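Local coordinates for esterase A (Caulobacter crescentus, PDB 5GKV), which probably acts as a serine hydrolase of the beta-lactamase and penicillin-binding protein family, most likely hydrolysing esters, at residues Phe161-Tyr169 with Arg308-Trp318; Trp109-Lys117 with Cys151-Pro159. All blocks are in the same frame, centred on the assembly; numbering follows the deposited sequence.

The two contacts follow one another along the chain. Helix 147-156 and the residues just after it pack on 109-117 in interaction 2, and the chain then runs directly into the loop 161-169, which meets 308-318 in interaction 1. Their centres are about 20 Å apart. Interaction 1 is the deeper one, with its centre about 17 Å from the centre of the chain, against about 24 Å for interaction 2. Interaction 1 holds the backbone of Tyr169, whose hydroxyl bonds Lys83 NZ and whose side chain touches Ser80; both residues probably belong to the active site. Interaction 2 is structural packing at the margin of the fold, where the loop 161-169 has its origin.

Interaction 1: Phe161-Tyr169 with Arg308-Trp318; sequences FPIGSASGY and RDLVLPYEISW
Asp309 OD2 is gripped by three backbone N-H groups. Tyr169 N, from the facing loop, donates to Asp309 OD2 at 2.9 Å, almost straight (177° at the hydrogen), on the syn lone pair. Val311 N at 2.8 Å and Leu312 N at 2.9 Å meet Asp309 OD2 on its anti side, tilted out of the carboxylate plane. The bond from Val311 makes an Asx turn. The other carboxylate oxygen, Asp309 OD1, accepts from Ser167 OG at 2.6 Å and takes a weak bond from Trp318 NE1 at 3.3 Å. The carboxylate is therefore held at both oxygens, which should fix its rotation. Its CG stands opposite the backbone N (chi1 -166°), and this turns the group to the loop. Leu310 N adds a backbone bond to Ser167 O at 2.7 Å. A water donates to both Ser167 OG and Ile316 O and so bridges the segments.

Apolar groups pack around this polar core. Leu312 CD1 sits over one face of the Tyr169 ring, 3.7 Å from the centroid. The six-membered ring of Trp318 meets the Tyr169 ring rim to rim, with the planes only 3° apart. Leu310 CD1 makes a CH-pi contact over one face of the Phe161 ring, and Leu310 CG rests against Ala166 CB. Val311 lies along the backbone of Tyr169, near the buried Tyr169 O, which has no polar partner in the model.

The Tyr169 hydroxyl bonds Lys83 NZ, while the tyrosine side chain also touches Ser80. Ser80 and Lys83 fit the Ser-x-x-Lys motif of serine beta-lactamases and penicillin-binding proteins. Tyr169 probably corresponds to the active-site tyrosine of class C enzymes. Asp309, which bonds Tyr169 N, would then be a second-shell residue that positions it.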
loop_
_atom_site.group_PDB
_atom_site.type_symbol
_atom_site.label_atom_id
_atom_site.label_comp_id
_atom_site.label_asym_id
_atom_site.label_seq_id
_atom_site.Cartn_x
_atom_site.Cartn_y
_atom_site.Cartn_z
ATOM N N PHE A 161 -11.842 10.530 17.102
ATOM C CA PHE A 161 -12.370 9.384 17.833
ATOM C C PHE A 161 -11.275 8.867 18.778
ATOM O O PHE A 161 -10.100 9.228 18.625
ATOM C CB PHE A 161 -12.866 8.272 16.881
ATOM C CG PHE A 161 -11.868 7.862 15.815
ATOM C CD1 PHE A 161 -10.914 6.884 16.074
ATOM C CD2 PHE A 161 -11.919 8.436 14.552
ATOM C CE1 PHE A 161 -9.993 6.490 15.076
ATOM C CE2 PHE A 161 -11.013 8.053 13.535
ATOM C CZ PHE A 161 -10.056 7.076 13.803
ATOM N N PRO A 162 -11.642 8.060 19.772
ATOM C CA PRO A 162 -10.677 7.695 20.813
ATOM C C PRO A 162 -9.723 6.607 20.356
ATOM O O PRO A 162 -10.051 5.772 19.503
ATOM C CB PRO A 162 -11.562 7.180 21.957
ATOM C CG PRO A 162 -12.934 7.609 21.640
ATOM C CD PRO A 162 -13.019 7.683 20.156
ATOM N N ILE A 163 -8.523 6.641 20.946
ATOM C CA ILE A 163 -7.592 5.528 20.823
ATOM C C ILE A 163 -8.252 4.259 21.345
ATOM O O ILE A 163 -8.967 4.283 22.361
ATOM C CB ILE A 163 -6.298 5.817 21.604
ATOM C CG1 ILE A 163 -5.519 7.007 21.019
ATOM C CG2 ILE A 163 -5.433 4.563 21.647
ATOM C CD1 ILE A 163 -4.735 6.665 19.739
ATOM N N GLY A 164 -8.011 3.139 20.654
ATOM C CA GLY A 164 -8.474 1.839 21.114
ATOM C C GLY A 164 -9.977 1.667 21.104
ATOM O O GLY A 164 -10.514 0.881 21.893
ATOM N N SER A 165 -10.677 2.399 20.244
ATOM C CA SER A 165 -12.114 2.219 20.101
ATOM C C SER A 165 -12.352 1.403 18.840
ATOM O O SER A 165 -12.522 0.181 18.907
ATOM C CB SER A 165 -12.838 3.572 20.063
ATOM O OG SER A 165 -12.362 4.419 19.021
ATOM N N ALA A 166 -12.355 2.066 17.688
ATOM C CA ALA A 166 -12.332 1.389 16.402
ATOM C C ALA A 166 -11.310 2.086 15.513
ATOM O O ALA A 166 -11.091 3.299 15.626
ATOM C CB ALA A 166 -13.720 1.374 15.735
ATOM N N SER A 167 -10.654 1.308 14.651
ATOM C CA SER A 167 -9.799 1.933 13.652
ATOM C C SER A 167 -10.653 2.760 12.697
ATOM O O SER A 167 -11.828 2.460 12.452
ATOM C CB SER A 167 -8.992 0.875 12.878
ATOM O OG SER A 167 -9.864 -0.034 12.218
ATOM N N GLY A 168 -10.075 3.857 12.219
ATOM C CA GLY A 168 -10.715 4.687 11.216
ATOM C C GLY A 168 -9.703 5.022 10.140
ATOM O O GLY A 168 -8.926 5.973 10.266
ATOM N N TYR A 169 -9.708 4.217 9.089
ATOM C CA TYR A 169 -8.674 4.257 8.062
ATOM C C TYR A 169 -8.366 5.681 7.611
ATOM O O TYR A 169 -9.271 6.463 7.321
ATOM C CB TYR A 169 -9.146 3.412 6.886
ATOM C CG TYR A 169 -8.191 3.359 5.712
ATOM C CD1 TYR A 169 -6.961 2.719 5.821
ATOM C CD2 TYR A 169 -8.550 3.897 4.476
ATOM C CE1 TYR A 169 -6.090 2.642 4.721
ATOM C CE2 TYR A 169 -7.698 3.815 3.379
ATOM C CZ TYR A 169 -6.475 3.193 3.515
ATOM O OH TYR A 169 -5.652 3.121 2.427
ATOM N N ARG A 308 -14.905 -3.564 13.133
ATOM C CA ARG A 308 -15.439 -2.723 12.068
ATOM C C ARG A 308 -14.666 -1.415 11.981
ATOM O O ARG A 308 -14.547 -0.682 12.965
ATOM C CB ARG A 308 -16.919 -2.408 12.310
ATOM C CG ARG A 308 -17.701 -2.273 11.014
ATOM C CD ARG A 308 -18.022 -3.675 10.510
ATOM N NE ARG A 308 -18.382 -3.725 9.099
ATOM C CZ ARG A 308 -18.488 -4.862 8.420
ATOM N NH1 ARG A 308 -18.252 -6.019 9.036
ATOM N NH2 ARG A 308 -18.826 -4.845 7.136
ATOM N N ASP A 309 -14.173 -1.103 10.793
ATOM C CA ASP A 309 -13.458 0.148 10.608
ATOM C C ASP A 309 -14.454 1.281 10.422
ATOM O O ASP A 309 -15.500 1.109 9.787
ATOM C CB ASP A 309 -12.521 0.051 9.403
ATOM C CG ASP A 309 -11.514 1.181 9.355
ATOM O OD1 ASP A 309 -10.403 1.012 9.894
ATOM O OD2 ASP A 309 -11.824 2.226 8.749
ATOM N N LEU A 310 -14.133 2.446 10.990
ATOM C CA LEU A 310 -15.037 3.586 10.901
ATOM C C LEU A 310 -15.105 4.171 9.497
ATOM O O LEU A 310 -16.066 4.884 9.179
ATOM C CB LEU A 310 -14.617 4.675 11.890
ATOM C CG LEU A 310 -14.599 4.277 13.366
ATOM C CD1 LEU A 310 -13.900 5.341 14.225
ATOM C CD2 LEU A 310 -16.050 4.042 13.816
ATOM N N VAL A 311 -14.118 3.884 8.650
ATOM C CA VAL A 311 -13.991 4.500 7.336
ATOM C C VAL A 311 -14.142 3.469 6.220
ATOM O O VAL A 311 -14.979 3.623 5.325
ATOM C CB VAL A 311 -12.648 5.266 7.204
ATOM C CG1 VAL A 311 -12.485 5.833 5.803
ATOM C CG2 VAL A 311 -12.568 6.389 8.250
ATOM N N LEU A 312 -13.350 2.411 6.257
ATOM C CA LEU A 312 -13.522 1.337 5.285
ATOM C C LEU A 312 -14.650 0.421 5.742
ATOM O O LEU A 312 -14.694 0.036 6.915
ATOM C CB LEU A 312 -12.226 0.547 5.098
ATOM C CG LEU A 312 -11.050 1.366 4.549
ATOM C CD1 LEU A 312 -9.764 0.531 4.488
ATOM C CD2 LEU A 312 -11.358 1.940 3.177
ATOM N N PRO A 313 -15.586 0.096 4.878
ATOM C CA PRO A 313 -16.781 -0.663 5.295
ATOM C C PRO A 313 -16.520 -2.163 5.409
ATOM O O PRO A 313 -17.123 -2.985 4.701
ATOM C CB PRO A 313 -17.790 -0.318 4.188
ATOM C CG PRO A 313 -16.955 -0.073 2.972
ATOM C CD PRO A 313 -15.676 0.581 3.487
ATOM N N TYR A 314 -15.627 -2.527 6.333
ATOM C CA TYR A 314 -15.171 -3.899 6.511
ATOM C C TYR A 314 -14.744 -4.110 7.951
ATOM O O TYR A 314 -14.323 -3.170 8.635
ATOM C CB TYR A 314 -13.960 -4.250 5.622
ATOM C CG TYR A 314 -14.157 -4.082 4.127
ATOM C CD1 TYR A 314 -14.479 -5.166 3.315
ATOM C CD2 TYR A 314 -13.967 -2.848 3.526
ATOM C CE1 TYR A 314 -14.641 -5.005 1.941
ATOM C CE2 TYR A 314 -14.120 -2.678 2.170
ATOM C CZ TYR A 314 -14.459 -3.759 1.378
ATOM O OH TYR A 314 -14.605 -3.570 0.019
ATOM N N GLU A 315 -14.813 -5.363 8.390
ATOM C CA GLU A 315 -14.052 -5.794 9.553
ATOM C C GLU A 315 -12.592 -5.963 9.134
ATOM O O GLU A 315 -12.298 -6.727 8.207
ATOM C CB GLU A 315 -14.605 -7.102 10.119
ATOM C CG GLU A 315 -14.209 -7.318 11.571
ATOM C CD GLU A 315 -14.222 -8.778 12.025
ATOM O OE1 GLU A 315 -15.074 -9.573 11.559
ATOM O OE2 GLU A 315 -13.365 -9.127 12.865
ATOM N N ILE A 316 -11.686 -5.245 9.795
ATOM C CA ILE A 316 -10.264 -5.258 9.460
ATOM C C ILE A 316 -9.454 -5.596 10.702
ATOM O O ILE A 316 -9.737 -5.104 11.805
ATOM C CB ILE A 316 -9.799 -3.908 8.858
ATOM C CG1 ILE A 316 -10.593 -3.603 7.586
ATOM C CG2 ILE A 316 -8.269 -3.905 8.591
ATOM C CD1 ILE A 316 -10.322 -2.208 7.000
ATOM N N SER A 317 -8.453 -6.453 10.517
ATOM C CA SER A 317 -7.415 -6.710 11.505
ATOM C C SER A 317 -6.179 -5.942 11.043
ATOM O O SER A 317 -5.626 -6.234 9.979
ATOM C CB SER A 317 -7.136 -8.209 11.612
ATOM O OG SER A 317 -6.004 -8.502 12.426
ATOM N N TRP A 318 -5.767 -4.949 11.824
ATOM C CA TRP A 318 -4.626 -4.100 11.487
ATOM C C TRP A 318 -3.386 -4.531 12.257
ATOM O O TRP A 318 -3.442 -4.688 13.484
ATOM C CB TRP A 318 -4.916 -2.635 11.818
ATOM C CG TRP A 318 -5.856 -1.929 10.891
ATOM C CD1 TRP A 318 -7.114 -1.477 11.183
ATOM C CD2 TRP A 318 -5.594 -1.553 9.532
ATOM N NE1 TRP A 318 -7.654 -0.856 10.085
ATOM C CE2 TRP A 318 -6.740 -0.890 9.057
ATOM C CE3 TRP A 318 -4.494 -1.720 8.669
ATOM C CZ2 TRP A 318 -6.833 -0.398 7.753
ATOM C CZ3 TRP A 318 -4.586 -1.233 7.375
ATOM C CH2 TRP A 318 -5.744 -0.575 6.928
HETATM O O HOH W 1 -9.794 -2.532 13.288
HETATM O O HOH W 2 -11.971 -1.463 14.655
#

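Interaction 2: Trp109-Lys117 with Cys151-Pro159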
loop_
_atom_site.group_PDB
_atom_site.type_symbol
_atom_site.label_atom_id
_atom_site.label_comp_id
_atom_site.label_asym_id
_atom_site.label_seq_id
_atom_site.Cartn_x
_atom_site.Cartn_y
_atom_site.Cartn_z
ATOM N N TRP A 109 8.579 13.774 17.369
ATOM C CA TRP A 109 7.902 14.830 16.616
ATOM C C TRP A 109 7.190 15.692 17.650
ATOM O O TRP A 109 5.971 15.578 17.854
ATOM C CB TRP A 109 6.940 14.214 15.592
ATOM C CG TRP A 109 6.098 15.128 14.759
ATOM C CD1 TRP A 109 6.094 16.493 14.742
ATOM C CD2 TRP A 109 5.106 14.712 13.811
ATOM N NE1 TRP A 109 5.169 16.952 13.833
ATOM C CE2 TRP A 109 4.545 15.877 13.252
ATOM C CE3 TRP A 109 4.653 13.466 13.377
ATOM C CZ2 TRP A 109 3.550 15.830 12.274
ATOM C CZ3 TRP A 109 3.643 13.417 12.401
ATOM C CH2 TRP A 109 3.106 14.591 11.871
ATOM N N PRO A 110 7.939 16.545 18.362
ATOM C CA PRO A 110 7.373 17.216 19.548
ATOM C C PRO A 110 6.112 18.002 19.262
ATOM O O PRO A 110 5.215 18.050 20.118
ATOM C CB PRO A 110 8.513 18.136 20.004
ATOM C CG PRO A 110 9.756 17.463 19.496
ATOM C CD PRO A 110 9.367 16.871 18.168
ATOM N N GLU A 111 6.005 18.591 18.068
ATOM C CA GLU A 111 4.818 19.356 17.707
ATOM C C GLU A 111 3.557 18.498 17.674
ATOM O O GLU A 111 2.451 19.038 17.809
ATOM C CB GLU A 111 5.039 20.028 16.358
ATOM C CG GLU A 111 6.201 21.034 16.363
ATOM C CD GLU A 111 7.556 20.425 16.004
ATOM O OE1 GLU A 111 7.776 19.209 16.207
ATOM O OE2 GLU A 111 8.419 21.186 15.520
ATOM N N PHE A 112 3.702 17.180 17.515
ATOM C CA PHE A 112 2.545 16.288 17.475
ATOM C C PHE A 112 1.777 16.258 18.793
ATOM O O PHE A 112 0.627 15.811 18.813
ATOM C CB PHE A 112 2.988 14.871 17.134
ATOM C CG PHE A 112 1.868 13.982 16.646
ATOM C CD1 PHE A 112 1.376 14.116 15.352
ATOM C CD2 PHE A 112 1.329 13.001 17.466
ATOM C CE1 PHE A 112 0.353 13.299 14.885
ATOM C CE2 PHE A 112 0.294 12.176 17.009
ATOM C CZ PHE A 112 -0.192 12.331 15.716
ATOM N N ALA A 113 2.391 16.685 19.901
ATOM C CA ALA A 113 1.727 16.567 21.193
ATOM C C ALA A 113 0.476 17.438 21.311
ATOM O O ALA A 113 -0.301 17.245 22.254
ATOM C CB ALA A 113 2.703 16.909 22.324
ATOM N N GLN A 114 0.246 18.365 20.381
ATOM C CA GLN A 114 -0.869 19.295 20.508
ATOM C C GLN A 114 -2.217 18.571 20.533
ATOM O O GLN A 114 -2.359 17.427 20.071
ATOM C CB GLN A 114 -0.868 20.296 19.360
ATOM C CG GLN A 114 0.386 21.123 19.237
ATOM C CD GLN A 114 0.368 21.940 17.974
ATOM O OE1 GLN A 114 -0.376 22.919 17.870
ATOM N NE2 GLN A 114 1.152 21.526 16.983
ATOM N N ALA A 115 -3.217 19.268 21.094
ATOM C CA ALA A 115 -4.615 18.829 21.088
ATOM C C ALA A 115 -4.796 17.461 21.734
ATOM O O ALA A 115 -5.656 16.676 21.325
ATOM C CB ALA A 115 -5.193 18.831 19.669
ATOM N N GLY A 116 -3.990 17.158 22.745
ATOM C CA GLY A 116 -4.187 15.942 23.507
ATOM C C GLY A 116 -3.568 14.678 22.943
ATOM O O GLY A 116 -3.907 13.587 23.417
ATOM N N LYS A 117 -2.662 14.775 21.965
ATOM C CA LYS A 117 -2.067 13.596 21.339
ATOM C C LYS A 117 -0.682 13.244 21.903
ATOM O O LYS A 117 0.071 12.511 21.257
ATOM C CB LYS A 117 -1.975 13.786 19.822
ATOM C CG LYS A 117 -3.281 14.140 19.131
ATOM C CD LYS A 117 -3.156 14.040 17.614
ATOM C CE LYS A 117 -2.124 15.019 17.066
ATOM N NZ LYS A 117 -2.414 16.417 17.499
ATOM N N CYS A 151 1.864 18.259 7.567
ATOM C CA CYS A 151 2.267 17.724 8.869
ATOM C C CYS A 151 1.932 18.692 9.996
ATOM O O CYS A 151 1.548 18.271 11.095
ATOM C CB CYS A 151 3.768 17.404 8.885
ATOM S SG CYS A 151 4.269 16.066 7.753
ATOM N N ALA A 152 2.094 19.992 9.755
ATOM C CA ALA A 152 1.762 20.964 10.790
ATOM C C ALA A 152 0.277 20.907 11.126
ATOM O O ALA A 152 -0.107 20.959 12.303
ATOM C CB ALA A 152 2.166 22.370 10.343
ATOM N N LYS A 153 -0.572 20.758 10.106
ATOM C CA LYS A 153 -2.010 20.694 10.353
ATOM C C LYS A 153 -2.384 19.424 11.111
ATOM O O LYS A 153 -3.230 19.461 12.014
ATOM C CB LYS A 153 -2.771 20.794 9.033
ATOM C CG LYS A 153 -4.275 21.042 9.214
ATOM C CD LYS A 153 -4.954 21.317 7.892
ATOM C CE LYS A 153 -6.463 21.380 8.049
ATOM N NZ LYS A 153 -6.889 22.422 9.006
ATOM N N LEU A 154 -1.753 18.295 10.772
ATOM C CA LEU A 154 -1.976 17.061 11.520
ATOM C C LEU A 154 -1.492 17.199 12.960
ATOM O O LEU A 154 -2.182 16.793 13.906
ATOM C CB LEU A 154 -1.272 15.887 10.822
ATOM C CG LEU A 154 -1.889 15.382 9.512
ATOM C CD1 LEU A 154 -0.958 14.409 8.734
ATOM C CD2 LEU A 154 -3.235 14.696 9.775
ATOM N N ALA A 155 -0.292 17.762 13.146
ATOM C CA ALA A 155 0.243 17.915 14.492
ATOM C C ALA A 155 -0.690 18.733 15.373
ATOM O O ALA A 155 -0.793 18.475 16.579
ATOM C CB ALA A 155 1.629 18.563 14.440
ATOM N N ALA A 156 -1.396 19.695 14.788
ATOM C CA ALA A 156 -2.286 20.558 15.552
ATOM C C ALA A 156 -3.694 19.996 15.693
ATOM O O ALA A 156 -4.477 20.528 16.484
ATOM C CB ALA A 156 -2.357 21.938 14.900
ATOM N N MET A 157 -4.029 18.925 14.979
ATOM C CA MET A 157 -5.416 18.489 14.898
ATOM C C MET A 157 -5.842 17.672 16.116
ATOM O O MET A 157 -5.080 16.856 16.647
ATOM C CB MET A 157 -5.627 17.685 13.622
ATOM C CG MET A 157 -7.003 17.032 13.520
ATOM S SD MET A 157 -7.208 16.196 11.952
ATOM C CE MET A 157 -8.685 15.230 12.339
ATOM N N ALA A 158 -7.085 17.912 16.568
ATOM C CA ALA A 158 -7.703 17.102 17.609
ATOM C C ALA A 158 -8.275 15.817 17.008
ATOM O O ALA A 158 -8.881 15.857 15.939
ATOM C CB ALA A 158 -8.815 17.886 18.297
ATOM N N PRO A 159 -8.091 14.671 17.672
ATOM C CA PRO A 159 -8.565 13.398 17.114
ATOM C C PRO A 159 -10.079 13.346 16.985
ATOM O O PRO A 159 -10.818 13.853 17.832
ATOM C CB PRO A 159 -8.081 12.357 18.129
ATOM C CG PRO A 159 -6.994 13.037 18.910
ATOM C CD PRO A 159 -7.285 14.499 18.893
HETATM O O HOH W 3 1.117 22.403 14.294
#
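The 3-10 segment 110-113 and the turn after it lie against the C-terminal end of helix 147-156, with the CA atoms of Phe112 and Ala155 only 4.1 Å apart. Lys117 reaches back into this junction. Its chain bends twice near the end (chi3 -62°, chi4 -55°), which brings NZ among the carbonyls of both segments. Lys117 NZ donates to Ala155 O at 2.8 Å, from well above the carbonyl plane, and to Met157 O at 2.8 Å, with a smaller tilt. A third bond ties Lys117 NZ to Gln114 O, in its own segment, at 2.8 Å. Placed at the helix end, the ammonium would be favoured by the carbonyls gathered there. Lys117 CE lies 3.5 Å above the centre of the Phe112 ring, and Lys117 CG touches Pro159 CG.

Gln114 NE2 donates to Glu111 O at 2.9 Å, and a water carries NE2 on to Ala152 O. Gln114 CB presses on Ala155 O. Ala155 CB packs on Glu111 O and on the Trp109 ring. Trp109 points its CZ2 edge at Cys151 O, 3.4 Å away, while Cys151 SG lies oblique to the ring. Ala115 CB rests on Ala158.

Helix 173-186 flanks this junction: Trp109 and Cys151 touch it, and Glu111 OE1 forms a salt bridge with its Arg184. Phe112 also packs on Val105 of helix 105-108.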